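Local coordinates for uncharacterized protein (Legionella pneumophila subsp. pneumophila, PDB 4HFV), which is of unknown function but is probably delivered into host cells as an effector of the Legionella Dot/Icm type IV secretion system, at residues L56-E61 with Q152-K157. Residues are numbered along the deposited sequence; the frame is centred on the assembly and turned at random.
Sequences LLKTIE and QPFAIK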
# COMPACT_ATOMS: atom_id res chain seq x y z
N LEU A 56 12.15 16.00 -13.22
CA LEU A 56 12.56 16.86 -12.11
C LEU A 56 12.03 18.28 -12.28
O LEU A 56 11.48 18.84 -11.34
CB LEU A 56 14.09 16.92 -11.99
CG LEU A 56 14.72 15.71 -11.31
CD1 LEU A 56 16.27 15.61 -11.60
CD2 LEU A 56 14.45 15.91 -9.84
N LEU A 57 12.20 18.86 -13.46
CA LEU A 57 11.71 20.20 -13.73
C LEU A 57 10.18 20.29 -13.72
O LEU A 57 9.62 21.32 -13.29
CB LEU A 57 12.29 20.74 -15.05
CG LEU A 57 13.82 20.99 -15.12
CD1 LEU A 57 14.29 21.37 -16.55
CD2 LEU A 57 14.20 22.03 -14.16
N LYS A 58 9.47 19.30 -14.25
CA LYS A 58 8.01 19.35 -14.18
C LYS A 58 7.54 19.24 -12.72
O LYS A 58 6.61 19.93 -12.29
CB LYS A 58 7.34 18.25 -15.00
CG LYS A 58 5.86 18.29 -14.99
CD LYS A 58 5.25 19.56 -15.59
CE LYS A 58 5.71 19.77 -17.02
NZ LYS A 58 5.02 20.97 -17.61
N THR A 59 8.21 18.38 -11.97
CA THR A 59 7.90 18.21 -10.55
C THR A 59 8.06 19.54 -9.84
O THR A 59 7.17 19.97 -9.12
CB THR A 59 8.72 17.05 -9.94
OG1 THR A 59 8.22 15.82 -10.46
CG2 THR A 59 8.67 16.99 -8.43
N ILE A 60 9.18 20.22 -10.08
CA ILE A 60 9.40 21.52 -9.46
C ILE A 60 8.35 22.57 -9.83
O ILE A 60 7.85 23.29 -8.97
CB ILE A 60 10.80 22.03 -9.83
CG1 ILE A 60 11.88 21.29 -9.01
CG2 ILE A 60 10.87 23.48 -9.59
CD1 ILE A 60 13.32 21.39 -9.65
N GLU A 61 8.01 22.67 -11.12
CA GLU A 61 6.95 23.58 -11.59
C GLU A 61 5.60 23.29 -10.87
O GLU A 61 4.84 24.20 -10.49
CB GLU A 61 6.79 23.40 -13.11
CG GLU A 61 5.76 24.33 -13.81
CD GLU A 61 5.39 23.85 -15.23
OE1 GLU A 61 6.10 23.00 -15.80
OE2 GLU A 61 4.38 24.31 -15.79
N GLN A 152 -1.97 15.83 -19.19
CA GLN A 152 -0.99 14.96 -18.55
C GLN A 152 0.37 15.68 -18.47
O GLN A 152 1.18 15.59 -19.39
CB GLN A 152 -0.86 13.67 -19.36
CG GLN A 152 -2.08 12.78 -19.30
CD GLN A 152 -2.20 12.06 -17.98
OE1 GLN A 152 -1.24 11.48 -17.48
NE2 GLN A 152 -3.40 12.07 -17.42
N PRO A 153 0.64 16.37 -17.35
CA PRO A 153 1.92 17.09 -17.28
C PRO A 153 3.14 16.14 -17.40
O PRO A 153 4.24 16.57 -17.76
CB PRO A 153 1.87 17.74 -15.89
CG PRO A 153 0.79 16.93 -15.10
CD PRO A 153 -0.19 16.54 -16.14
N PHE A 154 2.95 14.87 -17.06
CA PHE A 154 4.05 13.91 -17.10
C PHE A 154 4.11 13.05 -18.36
O PHE A 154 4.85 12.06 -18.39
CB PHE A 154 4.09 13.05 -15.83
CG PHE A 154 4.52 13.80 -14.62
CD1 PHE A 154 3.59 14.29 -13.72
CD2 PHE A 154 5.88 14.10 -14.41
CE1 PHE A 154 3.96 15.02 -12.62
CE2 PHE A 154 6.27 14.83 -13.31
CZ PHE A 154 5.32 15.30 -12.40
N ALA A 155 3.35 13.42 -19.39
CA ALA A 155 3.47 12.79 -20.70
C ALA A 155 4.73 13.35 -21.39
O ALA A 155 4.67 14.22 -22.23
CB ALA A 155 2.20 13.02 -21.54
N ILE A 156 5.86 12.80 -21.00
CA ILE A 156 7.16 13.30 -21.37
C ILE A 156 7.79 12.18 -22.17
O ILE A 156 7.65 10.97 -21.81
CB ILE A 156 7.97 13.56 -20.08
CG1 ILE A 156 7.40 14.77 -19.32
CG2 ILE A 156 9.50 13.73 -20.38
CD1 ILE A 156 7.89 14.84 -17.79
N LYS A 157 8.46 12.55 -23.26
CA LYS A 157 9.02 11.56 -24.15
C LYS A 157 10.02 10.70 -23.40
O LYS A 157 10.87 11.21 -22.63
CB LYS A 157 9.69 12.23 -25.34
CG LYS A 157 9.93 11.28 -26.52
CD LYS A 157 10.62 12.00 -27.69
CE LYS A 157 12.02 12.46 -27.32
NZ LYS A 157 12.67 13.30 -28.38
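K58 on helix 49-64 meets P153 and F154 of segment 152-157, in the loop before helix 161-188, with the greasy part of its chain, a worked example of how a lysine can pack through its methylenes while its ammonium group pairs with a carboxylate of its own helix. Its CB lies 4.0 Å from F154 CE2 and also comes loosely up to the CD1 methyl of I156. With CG anti to the backbone N (chi1 -178°), the chain leaves the helix toward the loop, and CG settles over one face of the F154 ring, offset toward the rim, in a CH-pi contact 4.1 Å from the centroid. CD runs past the proline ring, 3.9 Å from P153 CB, the two side chains crossing at about a right angle. The carbonyl oxygen P153 O lies alongside CG, CD and CE of K58, with CE at 3.6 Å. Bends at chi2 and chi3 fold the chain back and return the ammonium group to its own helix. There K58 NZ forms a salt bridge with E61 OE1 at 2.9 Å, three residues further along the helix (i to i+3), reaching the carboxylate on its syn side and 28° out of its plane.

While K58 covers a face of F154, T59 takes the edge: T59 OG1 sits near the ring plane, 3.5 Å from F154 CZ, its hydroxyl hydrogen-bonded to the carbonyl of V55 a turn earlier. L62 of the same helix and H137 add to the packing around P153 and F154. No hydrogen bond joins the two segments. P153 and F154 are the central residues of a type I beta turn, closed by A155 N to Q152 O at 3.1 Å, and both pack against helix 49-64 of this all-helical fold.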